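Local coordinates for protein ferritin (Mycoplasma penetrans, PDB 7DIE) that binds ferric iron and, as a ferritin that assembles into a shell of 24 chains, probably takes up, oxidises and stores iron, at residues 19-24 against 76-81; 35-40 against 89-94; 111-116 against 123-128; 43-48 against 161-166; 4-9 against 69-74. All coordinates share one frame; numbering follows the deposited sequence.

Contact 1. Residues 19-24 against 76-81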
# COMPACT_ATOMS: atom_id res chain seq x y z
N HIS A 19 -6.88 21.37 48.50
CA HIS A 19 -7.35 21.70 47.17
C HIS A 19 -7.86 20.46 46.43
O HIS A 19 -8.83 20.54 45.66
CB HIS A 19 -6.27 22.38 46.35
CG HIS A 19 -6.78 22.80 45.01
ND1 HIS A 19 -7.78 23.74 44.87
CD2 HIS A 19 -6.55 22.30 43.78
CE1 HIS A 19 -8.10 23.84 43.60
NE2 HIS A 19 -7.37 22.98 42.91
N TYR A 20 -7.24 19.30 46.65
CA TYR A 20 -7.81 18.06 46.11
C TYR A 20 -9.26 17.90 46.57
O TYR A 20 -10.15 17.58 45.77
CB TYR A 20 -6.97 16.85 46.54
CG TYR A 20 -7.46 15.51 45.97
CD1 TYR A 20 -8.56 14.87 46.50
CD2 TYR A 20 -6.78 14.89 44.93
CE1 TYR A 20 -9.01 13.65 45.99
CE2 TYR A 20 -7.21 13.66 44.41
CZ TYR A 20 -8.33 13.05 44.96
OH TYR A 20 -8.79 11.83 44.47
N ASN A 21 -9.51 18.11 47.87
CA ASN A 21 -10.88 17.99 48.37
C ASN A 21 -11.81 19.01 47.72
O ASN A 21 -12.99 18.73 47.54
CB ASN A 21 -10.91 18.16 49.90
CG ASN A 21 -10.43 16.91 50.63
OD1 ASN A 21 -11.24 16.04 50.97
ND2 ASN A 21 -9.13 16.81 50.85
N VAL A 22 -11.30 20.19 47.38
CA VAL A 22 -12.15 21.20 46.75
C VAL A 22 -12.47 20.80 45.31
O VAL A 22 -13.61 20.97 44.84
CB VAL A 22 -11.48 22.58 46.82
CG1 VAL A 22 -12.25 23.60 45.98
CG2 VAL A 22 -11.39 23.05 48.29
N GLU A 23 -11.49 20.26 44.58
CA GLU A 23 -11.79 19.76 43.23
C GLU A 23 -12.77 18.58 43.27
O GLU A 23 -13.64 18.45 42.41
CB GLU A 23 -10.51 19.34 42.50
CG GLU A 23 -9.46 20.45 42.37
CD GLU A 23 -9.65 21.30 41.11
OE1 GLU A 23 -10.76 21.28 40.53
OE2 GLU A 23 -8.68 21.98 40.71
N LEU A 24 -12.61 17.70 44.27
CA LEU A 24 -13.54 16.59 44.43
C LEU A 24 -14.91 17.08 44.87
O LEU A 24 -15.94 16.51 44.47
CB LEU A 24 -12.98 15.58 45.45
CG LEU A 24 -13.87 14.39 45.84
CD1 LEU A 24 -14.30 13.61 44.59
CD2 LEU A 24 -13.12 13.49 46.85
N LYS A 76 -5.08 13.53 52.25
CA LYS A 76 -6.13 13.32 53.24
C LYS A 76 -7.47 13.77 52.67
O LYS A 76 -7.64 14.96 52.38
CB LYS A 76 -5.80 14.09 54.52
CG LYS A 76 -4.40 13.82 55.10
CD LYS A 76 -3.80 15.08 55.74
CE LYS A 76 -2.41 14.82 56.32
NZ LYS A 76 -1.83 16.03 56.97
N ILE A 77 -8.40 12.84 52.50
CA ILE A 77 -9.77 13.17 52.10
C ILE A 77 -10.59 13.40 53.35
O ILE A 77 -10.46 12.66 54.34
CB ILE A 77 -10.40 12.06 51.24
CG1 ILE A 77 -9.47 11.62 50.10
CG2 ILE A 77 -11.79 12.47 50.76
CD1 ILE A 77 -9.01 12.71 49.27
N ASN A 78 -11.45 14.41 53.34
CA ASN A 78 -12.27 14.67 54.51
C ASN A 78 -13.57 15.36 54.09
O ASN A 78 -13.93 15.37 52.90
CB ASN A 78 -11.48 15.50 55.53
CG ASN A 78 -11.03 16.83 54.97
OD1 ASN A 78 -11.71 17.43 54.14
ND2 ASN A 78 -9.88 17.30 55.44
N GLN A 79 -14.26 15.96 55.06
CA GLN A 79 -15.59 16.51 54.84
C GLN A 79 -15.60 17.66 53.84
O GLN A 79 -16.67 17.99 53.32
CB GLN A 79 -16.16 17.01 56.18
CG GLN A 79 -16.87 15.96 57.00
CD GLN A 79 -16.03 14.72 57.25
OE1 GLN A 79 -16.48 13.59 57.03
NE2 GLN A 79 -14.80 14.92 57.72
N ILE A 80 -14.46 18.28 53.57
CA ILE A 80 -14.42 19.35 52.58
C ILE A 80 -14.91 18.84 51.23
O ILE A 80 -15.48 19.61 50.44
CB ILE A 80 -12.99 19.94 52.47
CG1 ILE A 80 -12.60 20.58 53.80
CG2 ILE A 80 -12.89 21.00 51.35
CD1 ILE A 80 -13.62 21.59 54.26
N SER A 81 -14.75 17.55 50.96
CA SER A 81 -15.08 16.98 49.66
C SER A 81 -16.57 16.79 49.44
O SER A 81 -16.97 16.47 48.31
CB SER A 81 -14.39 15.62 49.50
OG SER A 81 -15.02 14.63 50.32
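The amide of N21 is used at both ends against the backbone of 76-81. ND2 donates to K76 O at 2.8 Å, in the carbonyl plane and close to the plane of the amide itself. OD1 accepts from N78 N at 2.9 Å in a nearly straight bond (166°). The second bond reaches OD1 tilted from its carbonyl plane. Together they fix the rotation of the amide. They join the long crossover loop of the ferritin four-helix bundle, between helix 43-70 and helix 91-118, to helix 10-39. ND2 also donates to S17 O, one turn back on helix 10-39.

The loop is held in shape locally. N78 OD1 accepts from I80 N, which makes an Asx turn at the start of the 3-10 segment 79-81. N78 O takes both S81 N and S81 OG. The turn brings S81 CA close to N21 O, in a CA-H...O contact of 3.5 Å.

Packing lies around the amide. I80 CG2 rests on N21 CB and on V22 CG2, with V22 and I80 side by side. L24 CD2 meets S81 CB at 3.6 Å. Y20 and L24 also touch M61 of helix 43-70, while F31 of a second subunit packs on Y20. I77 has its CG1 beside the backbone N (chi1 -49°), which carries the chain end toward the tyrosine. There its CD1 approaches Y20 CE1 obliquely, at 3.4 Å.

Contact 2. Residues 35-40 against 89-94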
# COMPACT_ATOMS: atom_id res chain seq x y z
N THR A 35 -27.68 14.73 37.62
CA THR A 35 -28.95 14.04 37.82
C THR A 35 -30.10 15.02 38.01
O THR A 35 -31.22 14.78 37.53
CB THR A 35 -28.86 13.06 39.01
OG1 THR A 35 -28.70 13.77 40.25
CG2 THR A 35 -27.68 12.10 38.81
N VAL A 36 -29.86 16.15 38.67
CA VAL A 36 -30.91 17.16 38.83
C VAL A 36 -31.29 17.72 37.46
O VAL A 36 -32.48 17.81 37.12
CB VAL A 36 -30.45 18.27 39.79
CG1 VAL A 36 -31.49 19.40 39.80
CG2 VAL A 36 -30.21 17.68 41.19
N SER A 37 -30.28 18.10 36.67
CA SER A 37 -30.52 18.67 35.34
C SER A 37 -31.33 17.72 34.47
O SER A 37 -32.27 18.13 33.78
CB SER A 37 -29.18 18.97 34.66
OG SER A 37 -28.45 19.99 35.35
N LYS A 38 -30.96 16.43 34.49
CA LYS A 38 -31.69 15.45 33.68
C LYS A 38 -33.14 15.35 34.13
O LYS A 38 -34.06 15.32 33.29
CB LYS A 38 -31.00 14.08 33.80
CG LYS A 38 -31.71 12.97 33.00
CD LYS A 38 -31.67 13.26 31.52
CE LYS A 38 -32.42 12.19 30.71
NZ LYS A 38 -32.60 12.62 29.27
N ALA A 39 -33.37 15.30 35.44
CA ALA A 39 -34.73 15.18 35.96
C ALA A 39 -35.56 16.42 35.62
O ALA A 39 -36.79 16.33 35.53
CB ALA A 39 -34.69 14.98 37.47
N LEU A 40 -34.91 17.56 35.44
CA LEU A 40 -35.58 18.78 35.01
C LEU A 40 -35.84 18.81 33.51
O LEU A 40 -36.48 19.75 33.03
CB LEU A 40 -34.76 20.01 35.41
CG LEU A 40 -34.72 20.34 36.91
CD1 LEU A 40 -33.67 21.42 37.19
CD2 LEU A 40 -36.10 20.75 37.42
N GLU A 89 -35.14 23.96 42.05
CA GLU A 89 -36.39 23.87 41.32
C GLU A 89 -36.29 24.25 39.85
O GLU A 89 -37.17 23.86 39.08
CB GLU A 89 -37.46 24.74 42.00
CG GLU A 89 -37.88 24.17 43.36
CD GLU A 89 -39.19 24.74 43.85
OE1 GLU A 89 -40.21 24.58 43.16
OE2 GLU A 89 -39.19 25.34 44.95
N THR A 90 -35.23 24.95 39.44
CA THR A 90 -35.08 25.40 38.06
C THR A 90 -33.65 25.14 37.59
O THR A 90 -32.72 25.03 38.39
CB THR A 90 -35.36 26.91 37.89
OG1 THR A 90 -34.32 27.65 38.53
CG2 THR A 90 -36.74 27.29 38.46
N ILE A 91 -33.49 25.07 36.27
CA ILE A 91 -32.16 24.92 35.71
C ILE A 91 -31.31 26.17 35.96
O ILE A 91 -30.07 26.09 35.99
CB ILE A 91 -32.27 24.57 34.21
CG1 ILE A 91 -30.95 23.97 33.69
CG2 ILE A 91 -32.68 25.79 33.40
CD1 ILE A 91 -30.57 22.64 34.32
N GLN A 92 -31.94 27.33 36.17
CA GLN A 92 -31.20 28.52 36.57
C GLN A 92 -30.56 28.35 37.94
O GLN A 92 -29.41 28.74 38.16
CB GLN A 92 -32.13 29.75 36.54
CG GLN A 92 -32.48 30.23 35.12
CD GLN A 92 -33.51 29.34 34.44
OE1 GLN A 92 -34.32 28.71 35.10
NE2 GLN A 92 -33.46 29.28 33.10
N GLU A 93 -31.31 27.78 38.90
CA GLU A 93 -30.75 27.56 40.23
C GLU A 93 -29.61 26.54 40.19
O GLU A 93 -28.64 26.67 40.95
CB GLU A 93 -31.84 27.09 41.19
CG GLU A 93 -32.79 28.22 41.57
CD GLU A 93 -34.02 27.72 42.30
OE1 GLU A 93 -34.16 26.49 42.45
OE2 GLU A 93 -34.84 28.56 42.71
N VAL A 94 -29.72 25.53 39.31
CA VAL A 94 -28.63 24.57 39.13
C VAL A 94 -27.36 25.28 38.67
O VAL A 94 -26.27 25.04 39.19
CB VAL A 94 -29.05 23.49 38.13
CG1 VAL A 94 -27.83 22.70 37.64
CG2 VAL A 94 -30.07 22.56 38.77
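L40 reaches across with both methyl groups. Its CG stands anti to the carbonyl carbon (chi1 -71°), and the outer torsion is extended. CD1 then lies over the T90-I91 peptide, 3.7 Å from T90 C. CD2 comes to E89 O at the same distance of 3.7 Å. CD1 also touches V94 CG2, more loosely.

V36 and V94 are both valines with CG1 anti to the backbone N. Their side chains slide past each other in opposite directions, and V36 CG1 meets V94 CG2 at 3.6 Å. V94 CG1 turns instead to S37 OG. I91 has CG1 anti to the backbone N (chi1 -162°) and bends at chi2, bringing CD1 to 3.5 Å from S37 OG. The serine hydroxyl is thus lined by methyl groups on this side, and its hydrogen bond goes to L33 O, a turn back on its own helix.

The contact joins the C-terminal end of helix 10-39 to the start of helix 91-118 in the ferritin four-helix bundle. T90 is the N-cap of the second helix: its OG1 accepts from E93 N at 3.0 Å. E93 OE1 in turn accepts from E89 N at 2.7 Å, nearly straight at 172°. These two bonds hold the backbone on which L40 rests. F88 covers V36 and V94, and F49 of helix 43-70 packs on S37 and V94.

Contact 3. Residues 111-116 against 123-128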
# COMPACT_ATOMS: atom_id res chain seq x y z
N ASN A 111 -5.23 30.53 46.30
CA ASN A 111 -4.70 30.50 47.67
C ASN A 111 -3.48 29.59 47.76
O ASN A 111 -2.44 29.98 48.31
CB ASN A 111 -5.77 30.04 48.66
CG ASN A 111 -5.33 30.20 50.11
OD1 ASN A 111 -4.91 31.28 50.52
ND2 ASN A 111 -5.41 29.12 50.88
N VAL A 112 -3.59 28.36 47.24
CA VAL A 112 -2.46 27.44 47.28
C VAL A 112 -1.29 28.01 46.49
O VAL A 112 -0.13 27.89 46.90
CB VAL A 112 -2.86 26.05 46.76
CG1 VAL A 112 -1.66 25.10 46.87
CG2 VAL A 112 -4.07 25.50 47.54
N THR A 113 -1.58 28.63 45.35
CA THR A 113 -0.51 29.20 44.55
C THR A 113 0.21 30.29 45.32
O THR A 113 1.44 30.29 45.43
CB THR A 113 -1.09 29.75 43.24
OG1 THR A 113 -1.67 28.67 42.50
CG2 THR A 113 -0.01 30.43 42.41
N GLU A 114 -0.55 31.22 45.90
CA GLU A 114 0.06 32.34 46.61
C GLU A 114 0.83 31.87 47.84
O GLU A 114 1.97 32.30 48.08
CB GLU A 114 -1.01 33.34 47.02
CG GLU A 114 -0.44 34.54 47.73
CD GLU A 114 -1.50 35.56 48.13
OE1 GLU A 114 -1.11 36.66 48.58
OE2 GLU A 114 -2.71 35.28 47.98
N ILE A 115 0.23 30.98 48.64
CA ILE A 115 0.89 30.56 49.87
C ILE A 115 2.12 29.72 49.56
O ILE A 115 3.15 29.85 50.22
CB ILE A 115 -0.10 29.82 50.80
CG1 ILE A 115 -1.31 30.70 51.14
CG2 ILE A 115 0.59 29.38 52.11
CD1 ILE A 115 -0.94 32.10 51.55
N SER A 116 2.05 28.85 48.54
CA SER A 116 3.24 28.05 48.23
C SER A 116 4.41 28.94 47.82
O SER A 116 5.55 28.72 48.24
CB SER A 116 2.92 27.00 47.16
OG SER A 116 2.60 27.63 45.95
N GLU A 123 8.46 24.00 44.14
CA GLU A 123 7.91 22.80 43.54
C GLU A 123 6.38 22.87 43.50
O GLU A 123 5.77 22.58 42.46
CB GLU A 123 8.39 21.56 44.29
CG GLU A 123 9.90 21.38 44.14
CD GLU A 123 10.50 20.32 45.07
OE1 GLU A 123 9.82 19.86 45.99
OE2 GLU A 123 11.66 19.94 44.85
N THR A 124 5.75 23.23 44.61
CA THR A 124 4.30 23.32 44.62
C THR A 124 3.80 24.47 43.76
O THR A 124 2.82 24.33 43.01
CB THR A 124 3.80 23.44 46.07
OG1 THR A 124 4.16 22.25 46.79
CG2 THR A 124 2.27 23.57 46.12
N PHE A 125 4.49 25.62 43.81
CA PHE A 125 4.12 26.74 42.94
C PHE A 125 4.13 26.31 41.47
O PHE A 125 3.21 26.63 40.72
CB PHE A 125 5.06 27.93 43.17
CG PHE A 125 4.74 29.13 42.31
CD1 PHE A 125 3.66 29.96 42.61
CD2 PHE A 125 5.53 29.44 41.21
CE1 PHE A 125 3.38 31.06 41.83
CE2 PHE A 125 5.25 30.54 40.41
CZ PHE A 125 4.17 31.36 40.72
N GLU A 126 5.16 25.57 41.07
CA GLU A 126 5.27 25.12 39.68
C GLU A 126 4.11 24.18 39.31
O GLU A 126 3.48 24.32 38.26
CB GLU A 126 6.64 24.44 39.47
CG GLU A 126 7.04 24.16 38.01
CD GLU A 126 6.21 23.04 37.34
OE1 GLU A 126 5.82 22.07 38.04
OE2 GLU A 126 5.96 23.13 36.10
N ARG A 127 3.81 23.22 40.19
CA ARG A 127 2.71 22.30 39.92
C ARG A 127 1.37 23.03 39.84
O ARG A 127 0.48 22.64 39.08
CB ARG A 127 2.67 21.19 40.99
CG ARG A 127 1.37 20.33 41.00
CD ARG A 127 1.27 19.36 39.77
NE ARG A 127 1.08 20.08 38.50
CZ ARG A 127 1.10 19.51 37.30
NH1 ARG A 127 1.26 18.20 37.19
NH2 ARG A 127 0.94 20.26 36.20
N MET A 128 1.22 24.12 40.58
CA MET A 128 -0.04 24.85 40.56
C MET A 128 -0.25 25.65 39.30
O MET A 128 -1.39 26.05 39.03
CB MET A 128 -0.14 25.77 41.79
CG MET A 128 -0.27 25.00 43.12
SD MET A 128 -1.62 23.77 43.15
CE MET A 128 -3.08 24.78 42.92
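M128 lies against V112 and T113 along its whole length. Its CB sits 3.4 Å from T113 OG1. CG stands anti to the carbonyl carbon and lies 4.0 Å from V112 CG1. Bends at chi2 and chi3 (-62°) fold the thioether back against V112 and T113. SD meets the same V112 methyl, CG1, at 4.0 Å, with the two side chains crossing at about a right angle. CE ends near V112 CB and T113 OG1. T113 OG1 is not left to the methionine alone, since it is hydrogen-bonded to V109 O one turn back.

The two segments face each other across the turn that joins helix 91-118 to helix 122-150, an antiparallel pair of the ferritin four-helix bundle. Their short axes approach to 8.5 Å at an angle of 151°. All six touching residues are buried.

F125 meets T113 and S116. T113 CG2 approaches its ring obliquely, 3.5 Å from F125 CE1. T113 O lies in the ring plane at the edge, 3.6 Å from F125 CD1. S116 OG is also at the edge, near that plane. This hydroxyl has the carbonyls V112 O and T113 O of its own helix within hydrogen-bonding distance. S116 CB faces T124 CG2 at 3.6 Å. The T124 hydroxyl is hydrogen-bonded to Y67 OH and D121 OD2. F125 reaches the subunit interface, where it packs on F125 of a fourth subunit and on F122 of a fifth.

Contact 4. Residues 43-48 against 161-166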
# COMPACT_ATOMS: atom_id res chain seq x y z
N ASP A 43 -31.23 17.02 29.13
CA ASP A 43 -30.29 15.93 28.86
C ASP A 43 -28.88 16.44 28.53
O ASP A 43 -27.89 15.85 28.97
CB ASP A 43 -30.84 15.07 27.71
CG ASP A 43 -30.01 13.83 27.46
OD1 ASP A 43 -30.08 12.89 28.28
OD2 ASP A 43 -29.29 13.78 26.42
N ASN A 44 -28.76 17.51 27.73
CA ASN A 44 -27.44 17.99 27.34
C ASN A 44 -26.75 18.75 28.47
O ASN A 44 -25.53 18.64 28.65
CB ASN A 44 -27.54 18.88 26.10
CG ASN A 44 -27.67 18.07 24.82
OD1 ASN A 44 -27.29 16.90 24.77
ND2 ASN A 44 -28.22 18.69 23.78
N VAL A 45 -27.50 19.54 29.23
CA VAL A 45 -26.91 20.15 30.43
C VAL A 45 -26.43 19.06 31.38
O VAL A 45 -25.36 19.17 31.98
CB VAL A 45 -27.92 21.10 31.11
CG1 VAL A 45 -27.28 21.70 32.36
CG2 VAL A 45 -28.34 22.20 30.15
N ALA A 46 -27.21 17.98 31.51
CA ALA A 46 -26.79 16.87 32.36
C ALA A 46 -25.47 16.28 31.87
O ALA A 46 -24.56 16.01 32.66
CB ALA A 46 -27.89 15.80 32.39
N ALA A 47 -25.35 16.07 30.55
CA ALA A 47 -24.11 15.52 29.99
C ALA A 47 -22.95 16.48 30.18
O ALA A 47 -21.80 16.05 30.40
CB ALA A 47 -24.32 15.22 28.50
N PHE A 48 -23.21 17.78 30.07
CA PHE A 48 -22.20 18.79 30.38
C PHE A 48 -21.66 18.62 31.80
O PHE A 48 -20.45 18.70 32.03
CB PHE A 48 -22.81 20.18 30.19
CG PHE A 48 -21.95 21.30 30.68
CD1 PHE A 48 -20.90 21.77 29.91
CD2 PHE A 48 -22.22 21.91 31.90
CE1 PHE A 48 -20.09 22.82 30.37
CE2 PHE A 48 -21.42 22.96 32.36
CZ PHE A 48 -20.35 23.41 31.60
N ASN A 161 -29.93 22.93 22.86
CA ASN A 161 -29.22 23.01 21.63
C ASN A 161 -27.83 23.61 21.76
O ASN A 161 -26.91 23.08 21.25
CB ASN A 161 -30.00 23.80 20.58
CG ASN A 161 -31.08 22.99 19.92
OD1 ASN A 161 -31.96 23.53 19.34
ND2 ASN A 161 -30.99 21.73 20.00
N ILE A 162 -27.71 24.74 22.42
CA ILE A 162 -26.40 25.39 22.47
C ILE A 162 -25.46 24.65 23.43
O ILE A 162 -24.26 24.54 23.17
CB ILE A 162 -26.54 26.89 22.83
CG1 ILE A 162 -25.20 27.61 22.59
CG2 ILE A 162 -27.00 27.10 24.26
CD1 ILE A 162 -25.36 29.07 22.27
N VAL A 163 -25.99 24.11 24.52
CA VAL A 163 -25.14 23.35 25.43
C VAL A 163 -24.66 22.07 24.75
O VAL A 163 -23.52 21.63 24.98
CB VAL A 163 -25.88 23.05 26.75
CG1 VAL A 163 -25.06 22.09 27.63
CG2 VAL A 163 -26.16 24.37 27.49
N GLY A 164 -25.49 21.48 23.88
CA GLY A 164 -25.07 20.30 23.15
C GLY A 164 -23.83 20.55 22.31
O GLY A 164 -23.06 19.63 22.06
N LYS A 165 -23.61 21.79 21.89
CA LYS A 165 -22.44 22.11 21.08
C LYS A 165 -21.15 22.20 21.90
O LYS A 165 -20.07 22.32 21.31
CB LYS A 165 -22.71 23.40 20.31
CG LYS A 165 -23.74 23.15 19.22
CD LYS A 165 -24.43 24.39 18.67
CE LYS A 165 -25.03 24.09 17.30
NZ LYS A 165 -26.34 24.76 17.06
N LYS A 166 -21.22 22.11 23.22
CA LYS A 166 -20.04 22.04 24.07
C LYS A 166 -19.66 20.62 24.43
O LYS A 166 -18.68 20.42 25.16
CB LYS A 166 -20.25 22.86 25.35
CG LYS A 166 -20.76 24.27 25.11
CD LYS A 166 -20.82 25.06 26.41
CE LYS A 166 -19.61 25.97 26.57
NZ LYS A 166 -19.18 26.00 28.00
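V163 carries the apolar part of the contact. Its CG1 stands anti to the backbone N (chi1 172°) and points into the first turn of helix 43-70. There it meets N44 O at 3.6 Å and F48 CB at 3.9 Å. V45 CG2 is met by both V163 methyls, 4.1 Å from V163 CG2, the two valines crossing at a slant.

The polar side chains touch without hydrogen bonds between the segments. The N44 amide lies against the backbone of G164, with ND2 3.6 Å from G164 CA. Glycine leaves room for the amide to come this near. In one of its two conformers K166 runs alongside F48, with NZ obliquely 4.1 Å from F48 CE1. In it NZ forms a salt bridge with E141, which like D43 is seen to bind iron in this protein. A bound iron lies about 4 Å from the nearest K166 side-chain atom.

E160 accepts from N44 N and V45 N through its two carboxylate oxygens, consistent with capping of the helix start. In the ferritin fold, the short C-terminal helix 156-164 thus packs at the start of helix 43-70, while V145 of helix 122-150 covers F48 and V163, and S37 of helix 10-39 touches V45.

Contact 5. Residues 4-9 against 69-74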
# COMPACT_ATOMS: atom_id res chain seq x y z
N SER A 4 11.30 11.65 54.78
CA SER A 4 11.53 11.63 53.34
C SER A 4 12.59 12.64 52.94
O SER A 4 12.69 13.71 53.52
CB SER A 4 10.23 11.91 52.57
OG SER A 4 10.52 12.34 51.24
N VAL A 5 13.36 12.29 51.90
CA VAL A 5 14.37 13.20 51.39
C VAL A 5 13.75 14.47 50.82
O VAL A 5 14.44 15.47 50.67
CB VAL A 5 15.25 12.48 50.35
CG1 VAL A 5 14.44 12.19 49.06
CG2 VAL A 5 16.49 13.30 50.04
N PHE A 6 12.45 14.46 50.51
CA PHE A 6 11.85 15.66 49.93
C PHE A 6 11.53 16.70 50.99
O PHE A 6 11.56 17.91 50.69
CB PHE A 6 10.59 15.28 49.15
CG PHE A 6 10.91 14.59 47.86
CD1 PHE A 6 11.19 15.34 46.72
CD2 PHE A 6 11.03 13.20 47.81
CE1 PHE A 6 11.52 14.71 45.52
CE2 PHE A 6 11.36 12.57 46.61
CZ PHE A 6 11.61 13.34 45.46
N ASN A 7 11.24 16.26 52.21
CA ASN A 7 11.11 17.15 53.36
C ASN A 7 10.14 18.31 53.07
O ASN A 7 10.45 19.48 53.30
CB ASN A 7 12.48 17.68 53.77
CG ASN A 7 12.45 18.38 55.10
OD1 ASN A 7 11.83 17.90 56.06
ND2 ASN A 7 13.10 19.53 55.18
N LYS A 8 8.97 17.98 52.53
CA LYS A 8 8.00 19.02 52.20
C LYS A 8 7.39 19.56 53.49
O LYS A 8 7.27 18.84 54.48
CB LYS A 8 6.90 18.47 51.29
CG LYS A 8 7.40 17.87 49.96
CD LYS A 8 8.25 18.84 49.14
CE LYS A 8 7.43 20.03 48.59
NZ LYS A 8 8.33 21.00 47.91
N ASP A 9 7.03 20.84 53.50
CA ASP A 9 6.43 21.37 54.72
C ASP A 9 4.97 20.96 54.78
O ASP A 9 4.22 21.12 53.81
CB ASP A 9 6.54 22.89 54.85
CG ASP A 9 6.28 23.34 56.31
OD1 ASP A 9 5.10 23.51 56.70
OD2 ASP A 9 7.26 23.46 57.08
N MET A 69 2.51 12.12 45.50
CA MET A 69 3.35 10.93 45.50
C MET A 69 4.79 11.25 45.09
O MET A 69 5.73 10.67 45.63
CB MET A 69 2.76 9.85 44.58
CG MET A 69 1.44 9.25 45.11
SD MET A 69 0.84 7.92 44.04
CE MET A 69 0.51 8.80 42.55
N LYS A 70 4.97 12.16 44.11
CA LYS A 70 6.32 12.56 43.71
C LYS A 70 7.12 13.07 44.90
O LYS A 70 8.33 12.82 45.00
CB LYS A 70 6.27 13.66 42.64
CG LYS A 70 5.85 13.20 41.24
CD LYS A 70 6.91 12.31 40.61
CE LYS A 70 6.44 11.71 39.28
NZ LYS A 70 7.42 10.68 38.79
N VAL A 71 6.47 13.77 45.81
CA VAL A 71 7.17 14.35 46.95
C VAL A 71 6.85 13.60 48.25
O VAL A 71 7.02 14.16 49.34
CB VAL A 71 6.90 15.86 47.07
CG1 VAL A 71 7.51 16.60 45.87
CG2 VAL A 71 5.40 16.15 47.14
N ASP A 72 6.38 12.35 48.15
CA ASP A 72 6.20 11.45 49.29
C ASP A 72 5.25 12.01 50.35
O ASP A 72 5.40 11.71 51.53
CB ASP A 72 7.53 11.09 49.96
CG ASP A 72 8.42 10.20 49.11
OD1 ASP A 72 7.92 9.54 48.17
OD2 ASP A 72 9.64 10.17 49.39
N SER A 73 4.28 12.83 49.96
CA SER A 73 3.34 13.39 50.92
C SER A 73 1.99 12.68 50.86
O SER A 73 1.63 12.06 49.85
CB SER A 73 3.15 14.88 50.67
OG SER A 73 4.40 15.52 50.83
N ILE A 74 1.22 12.83 51.93
CA ILE A 74 0.01 12.03 52.17
C ILE A 74 -1.23 12.85 51.83
O ILE A 74 -1.42 13.96 52.34
CB ILE A 74 -0.05 11.54 53.63
CG1 ILE A 74 1.18 10.70 53.98
CG2 ILE A 74 -1.34 10.77 53.90
CD1 ILE A 74 1.44 9.55 53.06
O HOH W 1 7.91 14.99 51.87
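S4 and F6 lie across from D72 and V71, where the chain leaves helix 43-70 and D72 takes a positive phi of 59°. Here a Schellman motif ends the helix, with D72 N hydrogen-bonded to M69 O and S73 N to M68 O. D72 is its C-prime residue.

S4 OG donates to D72 OD2 at 3.0 Å, using the anti lone pair of that oxygen. The same hydroxyl accepts from F6 N, an ST turn, so it is gripped by two bonds. Its place follows from chi1 of 160°, which sets OG beside the carbonyl carbon.

The F6 ring covers the helix end with one face. K70 O lies over that face toward the rim, 3.4 Å from F6 CZ. V71 CA lies over it too and makes a CH-pi contact, 4.1 Å from the F6 centroid. D72 OD2 comes to the ring edge, with carboxylate and ring planes almost perpendicular (87°).

K8 bends at chi2 and chi3 and crosses V71 at about a right angle. Its CG meets V71 CB at 3.6 Å, and its NZ goes on to E123 and D121. A water accepts from K8 N and donates to V71 O, with 2.8 Å between the water oxygen and V71 O. In a fourth subunit, R106 is hydrogen-bonded to F6 O, and E137 and E140 form salt bridges with K70.

The arrangement is a Schellman C-cap covered by the N-terminal segment that leads into helix 10-39, at one end of the ferritin bundle.

How the contacts relate
Contact 3 is the buried one: all its touching residues are buried. The other four are partly buried. Contacts 2 and 4 lie at one end of the bundle and touch through the K38-D43 salt bridge and S37 packing. Contacts 3 and 5 lie on the opposite side of the chain's centre and are tied by the salt bridge from E123 to K8. Contact 1 sits nearer the middle and meets contact 3 where H19 packs on V112. Helix 10-39 serves contacts 1 and 2, helix 91-118 contacts 2 and 3, and helix 43-70 contacts 4 and 5. Direct hydrogen bonds cross in contacts 1 and 5, which involve loops; contacts 2, 3 and 4 rely on packing.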